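Local coordinates for Low molecular weight protein-tyrosine-phosphatase YfkJ (Bacillus subtilis, PDB 4ETM), which removes phosphate from phosphotyrosine in proteins, releasing tyrosine and inorganic phosphate, and takes part in resistance to ethanol stress, at residues V21-L26 with I103-E108; R31-E36 with A54-I59. One frame throughout, in Å; residues are numbered along the deposited sequence.

Contact 1: residues V21-L26 with I103-E108; sequences VLFVCL and IAMDAE. With PO4 (phosphate ion), chain C.
F23 and I103 stand side by side on one face of the four-stranded parallel sheet of the low molecular weight phosphatase fold, on neighbouring strands 19-25 and 101-104. The branched CB of I103 lies obliquely against F23 CD1 (3.7 Å), and I103 CG2 rests against both CD1 and CE1. V21 CG1 covers one face of the ring, offset toward the rim, and also meets I103 CG1 (3.9 Å). M105 follows on the same side. Its chain, bent at chi2 and chi3, folds back so that CE reaches F23 CD1 (3.9 Å), while CG fits against CB of the nucleophile C25 (3.6 Å). The backbones pair in parallel register, with I103 N bonded to L22 O (2.8 Å, 174° at the hydrogen) and V24 N to I103 O. M105 N closes the ladder on V24 O, more bent at 135°. V24 and A104 turn to the other face. At the end of the strand, where the phosphate-binding loop begins, C25 SG, set by chi1 61° between its backbone N and carbonyl carbon, lies 3.4 Å from phosphate O3, and L26 N gives the same O3 a weak hydrogen bond of 3.0 Å.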
ATOM      1  N   VAL A  21      14.344  -5.926 -13.573  1.00 16.90           N
ATOM      2  CA  VAL A  21      13.914  -5.219 -12.376  1.00 17.09           C
ATOM      3  C   VAL A  21      13.051  -4.022 -12.783  1.00 17.51           C
ATOM      4  O   VAL A  21      13.493  -3.185 -13.557  1.00 16.09           O
ATOM      5  CB  VAL A  21      15.138  -4.713 -11.585  1.00 17.59           C
ATOM      6  CG1 VAL A  21      14.710  -3.992 -10.326  1.00 19.90           C
ATOM      7  CG2 VAL A  21      16.067  -5.877 -11.248  1.00 16.97           C
ATOM      8  N   LEU A  22      11.822  -3.960 -12.278  1.00 13.49           N
ATOM      9  CA  LEU A  22      10.943  -2.812 -12.526  1.00 12.62           C
ATOM     10  C   LEU A  22      10.774  -2.005 -11.249  1.00 11.56           C
ATOM     11  O   LEU A  22      10.314  -2.531 -10.240  1.00 14.06           O
ATOM     12  CB  LEU A  22       9.578  -3.265 -13.040  1.00 15.61           C
ATOM     13  CG  LEU A  22       8.614  -2.096 -13.234  1.00 16.76           C
ATOM     14  CD1 LEU A  22       9.064  -1.246 -14.398  1.00 12.74           C
ATOM     15  CD2 LEU A  22       7.188  -2.611 -13.453  1.00 14.76           C
ATOM     16  N   PHE A  23      11.195  -0.741 -11.287  1.00 11.24           N
ATOM     17  CA  PHE A  23      10.996   0.183 -10.171  1.00 10.61           C
ATOM     18  C   PHE A  23       9.671   0.897 -10.328  1.00 12.43           C
ATOM     19  O   PHE A  23       9.330   1.340 -11.415  1.00 13.58           O
ATOM     20  CB  PHE A  23      12.132   1.193 -10.066  1.00 11.20           C
ATOM     21  CG  PHE A  23      13.452   0.576  -9.753  1.00 13.76           C
ATOM     22  CD1 PHE A  23      13.783   0.241  -8.448  1.00 13.02           C
ATOM     23  CD2 PHE A  23      14.360   0.308 -10.765  1.00 14.27           C
ATOM     24  CE1 PHE A  23      15.004  -0.336  -8.153  1.00 16.56           C
ATOM     25  CE2 PHE A  23      15.597  -0.275 -10.474  1.00 15.01           C
ATOM     26  CZ  PHE A  23      15.913  -0.601  -9.171  1.00 17.57           C
ATOM     27  N   VAL A  24       8.895   0.969  -9.256  1.00  9.72           N
ATOM     28  CA  VAL A  24       7.553   1.533  -9.368  1.00 11.55           C
ATOM     29  C   VAL A  24       7.277   2.577  -8.297  1.00 12.70           C
ATOM     30  O   VAL A  24       7.483   2.337  -7.092  1.00 12.95           O
ATOM     31  CB  VAL A  24       6.460   0.433  -9.290  1.00  9.59           C
ATOM     32  CG1 VAL A  24       5.059   1.036  -9.385  1.00 10.45           C
ATOM     33  CG2 VAL A  24       6.643  -0.601 -10.390  1.00 10.19           C
ATOM     34  N   CYS A  25       6.804   3.739  -8.738  1.00  8.69           N
ATOM     35  CA  CYS A  25       6.339   4.762  -7.812  1.00  8.17           C
ATOM     36  C   CYS A  25       4.956   5.240  -8.255  1.00  8.12           C
ATOM     37  O   CYS A  25       4.277   4.567  -9.014  1.00 10.80           O
ATOM     38  CB  CYS A  25       7.341   5.911  -7.714  1.00 12.62           C
ATOM     39  SG  CYS A  25       7.656   6.807  -9.226  1.00 12.24           S
ATOM     40  N   LEU A  26       4.537   6.395  -7.776  1.00  9.86           N
ATOM     41  CA  LEU A  26       3.205   6.896  -8.093  1.00 11.00           C
ATOM     42  C   LEU A  26       3.148   7.564  -9.462  1.00  8.43           C
ATOM     43  O   LEU A  26       2.346   7.173 -10.324  1.00 11.14           O
ATOM     44  CB  LEU A  26       2.753   7.865  -6.994  1.00 14.17           C
ATOM     45  CG  LEU A  26       1.383   8.509  -7.207  1.00 15.86           C
ATOM     46  CD1 LEU A  26       0.322   7.443  -7.232  1.00 15.20           C
ATOM     47  CD2 LEU A  26       1.107   9.538  -6.102  1.00 14.16           C
ATOM     48  N   ILE A 103       9.964  -3.512  -7.659  1.00 12.56           N
ATOM     49  CA  ILE A 103      10.493  -2.802  -6.511  1.00 13.88           C
ATOM     50  C   ILE A 103       9.741  -1.478  -6.353  1.00 14.51           C
ATOM     51  O   ILE A 103       9.965  -0.533  -7.116  1.00 12.09           O
ATOM     52  CB  ILE A 103      12.009  -2.529  -6.684  1.00 13.04           C
ATOM     53  CG1 ILE A 103      12.783  -3.834  -6.906  1.00 15.56           C
ATOM     54  CG2 ILE A 103      12.554  -1.819  -5.467  1.00 15.26           C
ATOM     55  CD1 ILE A 103      12.511  -4.906  -5.871  1.00 22.78           C
ATOM     56  N   ALA A 104       8.832  -1.438  -5.377  1.00 12.86           N
ATOM     57  CA  ALA A 104       7.990  -0.256  -5.109  1.00 11.17           C
ATOM     58  C   ALA A 104       8.671   0.725  -4.187  1.00 14.00           C
ATOM     59  O   ALA A 104       9.475   0.326  -3.362  1.00 13.17           O
ATOM     60  CB  ALA A 104       6.694  -0.690  -4.496  1.00 12.29           C
ATOM     61  N   MET A 105       8.316   2.005  -4.289  1.00 14.39           N
ATOM     62  CA  MET A 105       8.940   3.019  -3.435  1.00 11.86           C
ATOM     63  C   MET A 105       8.308   3.110  -2.047  1.00 10.93           C
ATOM     64  O   MET A 105       9.001   3.441  -1.076  1.00 12.33           O
ATOM     65  CB  MET A 105       8.933   4.385  -4.124  1.00  9.64           C
ATOM     66  CG  MET A 105       9.729   4.391  -5.416  1.00 11.27           C
ATOM     67  SD  MET A 105      11.479   4.080  -5.069  1.00 13.09           S
ATOM     68  CE  MET A 105      11.793   2.713  -6.193  1.00 19.48           C
ATOM     69  N   ASP A 106       7.006   2.833  -1.961  1.00  9.79           N
ATOM     70  CA  ASP A 106       6.301   2.873  -0.682  1.00 11.68           C
ATOM     71  C   ASP A 106       5.135   1.890  -0.576  1.00 12.45           C
ATOM     72  O   ASP A 106       4.814   1.154  -1.532  1.00 12.18           O
ATOM     73  CB  ASP A 106       5.853   4.302  -0.340  1.00 13.34           C
ATOM     74  CG  ASP A 106       4.813   4.851  -1.298  1.00 11.43           C
ATOM     75  OD1 ASP A 106       3.940   4.102  -1.765  1.00 11.41           O
ATOM     76  OD2 ASP A 106       4.839   6.063  -1.570  1.00 14.29           O
ATOM     77  N   ALA A 107       4.516   1.867   0.601  1.00 11.01           N
ATOM     78  CA  ALA A 107       3.504   0.873   0.910  1.00 11.63           C
ATOM     79  C   ALA A 107       2.267   1.113   0.057  1.00 10.38           C
ATOM     80  O   ALA A 107       1.641   0.162  -0.420  1.00 11.09           O
ATOM     81  CB  ALA A 107       3.156   0.893   2.398  1.00 14.65           C
ATOM     82  N   GLU A 108       1.916   2.375  -0.160  1.00 10.39           N
ATOM     83  CA  GLU A 108       0.798   2.651  -1.065  1.00 11.65           C
ATOM     84  C   GLU A 108       1.004   2.045  -2.448  1.00 12.07           C
ATOM     85  O   GLU A 108       0.065   1.497  -3.039  1.00 13.05           O
ATOM     86  CB  GLU A 108       0.480   4.153  -1.146  1.00 12.24           C
ATOM     87  CG  GLU A 108      -0.049   4.714   0.167  1.00 14.28           C
ATOM     88  CD  GLU A 108      -0.306   6.217   0.108  1.00 23.98           C
ATOM     89  OE1 GLU A 108       0.159   6.865  -0.850  1.00 29.39           O
ATOM     90  OE2 GLU A 108      -0.962   6.755   1.021  1.00 21.83           O
TER
HETATM   91  P   PO4 C 201       6.865  10.151  -8.067  1.00 12.06           P
HETATM   92  O1  PO4 C 201       6.418  11.528  -7.618  1.00 12.12           O
HETATM   93  O2  PO4 C 201       7.020  10.210  -9.551  1.00 13.68           O
HETATM   94  O3  PO4 C 201       5.836   9.144  -7.655  1.00 10.90           O
HETATM   95  O4  PO4 C 201       8.130   9.765  -7.324  1.00 13.13           O

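Contact 2: residues R31-E36 with A54-I59. With K (potassium ion), chain E; PO4 (phosphate ion), chain C.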
ATOM      1  N   ARG A  31      10.716   9.388  -8.128  1.00 12.83           N
ATOM      2  CA  ARG A  31      11.441   8.316  -7.443  1.00 10.47           C
ATOM      3  C   ARG A  31      11.901   7.155  -8.318  1.00 11.05           C
ATOM      4  O   ARG A  31      13.107   6.854  -8.345  1.00  9.66           O
ATOM      5  CB  ARG A  31      10.626   7.781  -6.261  1.00 12.47           C
ATOM      6  CG  ARG A  31      10.482   8.788  -5.124  1.00 12.26           C
ATOM      7  CD  ARG A  31       9.391   8.377  -4.167  1.00 12.37           C
ATOM      8  NE  ARG A  31       8.080   8.465  -4.804  1.00 10.27           N
ATOM      9  CZ  ARG A  31       6.966   7.989  -4.271  1.00 10.25           C
ATOM     10  NH1 ARG A  31       6.991   7.374  -3.093  1.00 12.48           N
ATOM     11  NH2 ARG A  31       5.829   8.111  -4.944  1.00 13.05           N
ATOM     12  N   SER A  32      10.969   6.491  -9.002  1.00 12.29           N
ATOM     13  CA  SER A  32      11.341   5.323  -9.791  1.00  9.80           C
ATOM     14  C   SER A  32      12.317   5.641 -10.937  1.00 10.01           C
ATOM     15  O   SER A  32      13.206   4.835 -11.196  1.00 12.61           O
ATOM     16  CB  SER A  32      10.141   4.475 -10.238  1.00 10.80           C
ATOM     17  OG  SER A  32       9.261   5.210 -11.069  1.00 13.05           O
ATOM     18  N   PRO A  33      12.173   6.797 -11.611  1.00 12.23           N
ATOM     19  CA  PRO A  33      13.215   7.055 -12.610  1.00 13.80           C
ATOM     20  C   PRO A  33      14.581   7.234 -11.955  1.00 13.74           C
ATOM     21  O   PRO A  33      15.578   6.782 -12.510  1.00 16.43           O
ATOM     22  CB  PRO A  33      12.749   8.359 -13.277  1.00 13.99           C
ATOM     23  CG  PRO A  33      11.256   8.362 -13.071  1.00 12.19           C
ATOM     24  CD  PRO A  33      11.085   7.797 -11.696  1.00 13.82           C
ATOM     25  N   MET A  34      14.625   7.866 -10.782  1.00 11.40           N
ATOM     26  CA  MET A  34      15.901   8.057 -10.084  1.00 11.08           C
ATOM     27  C   MET A  34      16.479   6.699  -9.718  1.00 14.33           C
ATOM     28  O   MET A  34      17.680   6.476  -9.851  1.00 15.72           O
ATOM     29  CB  MET A  34      15.720   8.906  -8.827  1.00 14.93           C
ATOM     30  CG  MET A  34      17.027   9.353  -8.203  1.00 16.78           C
ATOM     31  SD  MET A  34      16.899  10.203  -6.605  1.00 15.61           S
ATOM     32  CE  MET A  34      16.000  11.692  -7.024  1.00 17.16           C
ATOM     33  N   ALA A  35      15.610   5.791  -9.277  1.00 12.11           N
ATOM     34  CA  ALA A  35      16.061   4.465  -8.881  1.00 11.95           C
ATOM     35  C   ALA A  35      16.540   3.680 -10.094  1.00 13.67           C
ATOM     36  O   ALA A  35      17.608   3.068 -10.060  1.00 16.62           O
ATOM     37  CB  ALA A  35      14.974   3.715  -8.157  1.00 14.77           C
ATOM     38  N   GLU A  36      15.746   3.704 -11.159  1.00 13.97           N
ATOM     39  CA  GLU A  36      16.139   3.072 -12.415  1.00 15.59           C
ATOM     40  C   GLU A  36      17.556   3.485 -12.862  1.00 15.50           C
ATOM     41  O   GLU A  36      18.424   2.631 -13.097  1.00 16.70           O
ATOM     42  CB  GLU A  36      15.103   3.384 -13.510  1.00 13.42           C
ATOM     43  CG  GLU A  36      15.368   2.612 -14.805  1.00 13.93           C
ATOM     44  CD  GLU A  36      14.676   3.197 -16.011  1.00 15.33           C
ATOM     45  OE1 GLU A  36      15.188   2.969 -17.134  1.00 20.63           O
ATOM     46  OE2 GLU A  36      13.629   3.859 -15.851  1.00 16.70           O
ATOM     47  N   ALA A  54      17.065  -2.903 -16.035  1.00 19.63           N
ATOM     48  CA  ALA A  54      16.090  -2.193 -15.203  1.00 17.15           C
ATOM     49  C   ALA A  54      15.173  -1.283 -16.023  1.00 16.65           C
ATOM     50  O   ALA A  54      15.544  -0.828 -17.108  1.00 20.21           O
ATOM     51  CB  ALA A  54      16.800  -1.398 -14.103  1.00 22.21           C
ATOM     52  N   ASP A  55      13.969  -1.041 -15.496  1.00 15.56           N
ATOM     53  CA  ASP A  55      12.989  -0.148 -16.107  1.00 15.85           C
ATOM     54  C   ASP A  55      12.220   0.473 -14.950  1.00 15.41           C
ATOM     55  O   ASP A  55      12.439   0.104 -13.795  1.00 17.24           O
ATOM     56  CB  ASP A  55      12.027  -0.910 -17.027  1.00 17.31           C
ATOM     57  CG  ASP A  55      11.130   0.011 -17.855  1.00 19.67           C
ATOM     58  OD1 ASP A  55      11.472   1.205 -18.030  1.00 22.66           O
ATOM     59  OD2 ASP A  55      10.078  -0.468 -18.354  1.00 23.29           O
ATOM     60  N   SER A  56      11.336   1.426 -15.231  1.00 14.35           N
ATOM     61  CA  SER A  56      10.467   1.943 -14.176  1.00 13.28           C
ATOM     62  C   SER A  56       9.052   2.127 -14.695  1.00 16.23           C
ATOM     63  O   SER A  56       8.813   1.961 -15.860  1.00 18.72           O
ATOM     64  CB  SER A  56      11.023   3.210 -13.509  1.00 12.01           C
ATOM     65  OG  SER A  56      11.321   4.245 -14.421  1.00 15.06           O
ATOM     66  N   ALA A  57       8.107   2.443 -13.836  1.00 14.93           N
ATOM     67  CA  ALA A  57       6.732   2.706 -14.275  1.00 14.94           C
ATOM     68  C   ALA A  57       5.968   3.249 -13.091  1.00 15.36           C
ATOM     69  O   ALA A  57       6.376   3.072 -11.938  1.00 13.95           O
ATOM     70  CB  ALA A  57       6.051   1.435 -14.801  1.00 12.34           C
ATOM     71  N   GLY A  58       4.833   3.887 -13.360  1.00 11.55           N
ATOM     72  CA  GLY A  58       4.078   4.510 -12.295  1.00 10.90           C
ATOM     73  C   GLY A  58       2.700   3.918 -12.099  1.00  9.40           C
ATOM     74  O   GLY A  58       2.105   3.393 -13.026  1.00 11.08           O
ATOM     75  N   ILE A  59       2.191   4.021 -10.876  1.00  9.90           N
ATOM     76  CA  ILE A  59       0.828   3.626 -10.600  1.00  9.79           C
ATOM     77  C   ILE A  59      -0.183   4.486 -11.361  1.00  7.77           C
ATOM     78  O   ILE A  59      -1.143   3.954 -11.945  1.00 11.96           O
ATOM     79  CB  ILE A  59       0.512   3.685  -9.096  1.00 11.36           C
ATOM     80  CG1 ILE A  59       1.418   2.723  -8.318  1.00 10.85           C
ATOM     81  CG2 ILE A  59      -0.948   3.299  -8.886  1.00 11.13           C
ATOM     82  CD1 ILE A  59       1.347   1.287  -8.817  1.00 11.42           C
TER
HETATM   83  K     K E 203       9.630   4.756 -17.474  1.00 16.69           K
HETATM   84  P   PO4 C 201       6.865  10.151  -8.067  1.00 12.06           P
HETATM   85  O1  PO4 C 201       6.418  11.528  -7.618  1.00 12.12           O
HETATM   86  O2  PO4 C 201       7.020  10.210  -9.551  1.00 13.68           O
HETATM   87  O3  PO4 C 201       5.836   9.144  -7.655  1.00 10.90           O
HETATM   88  O4  PO4 C 201       8.130   9.765  -7.324  1.00 13.13           O
HETATM   89  O   HOH W   1      13.821   2.516 -19.195  1.00 24.68           O
HETATM   90  O   HOH W   2      11.146   7.354 -16.178  1.00 24.46           O
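E36 swings CG anti to its backbone N (chi1 -173°) and runs extended beyond it, laying CG and the carboxylate over the backbone of D55; S56 holds OG between its backbone N and carbonyl carbon (chi1 55°), pointing it at the carboxylate. The S56 hydroxyl donates to E36 OE2 at 2.7 Å, arriving on the anti side of the carboxylate, 17° out of its plane. The other oxygen, E36 OE1, accepts from a water at 2.5 Å that also donates to D55 OD1, so one water bridges two acidic groups. Like charges come near each other here, E36 OE2 and D55 OD1 lying 4.1 Å apart without bonding. The negative charge is probably eased by two arginines: R40 forms a salt bridge with E36, R89 with D55. Helix 31-45 packs antiparallel on strand 52-58, its segment axis 7.5 Å away, within the beta-alpha-beta unit that starts at strand 19-25. Nearer the active site S32 presses on the strand, its CB 3.6 Å from S56 CB, while its OG bonds to N28. S56 O and N28 OD1 also bind a potassium ion, the S56 O contact being long at 3.3 Å. At the first turn of the helix the catalytic R31 grips the phosphate edge-on: its backbone N and NE both donate to phosphate O4, NE at 2.8 Å and nearly straight, while R31 NH2 donates to O3 at 2.9 Å.

In the fold
Both contacts are buried near the centre of the chain, contact 1 wholly so, contact 2 with A54 and D55 partly exposed. Their centres are about 7 Å apart, and strand 19-25 ties them together: contact 1 lies along one side of it, and strand 52-58 of contact 2 pairs with its other side, as in the bond from F23 N to D55 O. Along the chain, contact 2 is nested within the loop closed by contact 1. Contact 1 is strand pairing with apolar packing; contact 2 sets a helix on an outermost strand of the sheet and is held by carboxylates, hydroxyls, water and potassium. They converge on the phosphate, with C25 from contact 1 and R31 from contact 2, whose guanidinium also forms a salt bridge with D106.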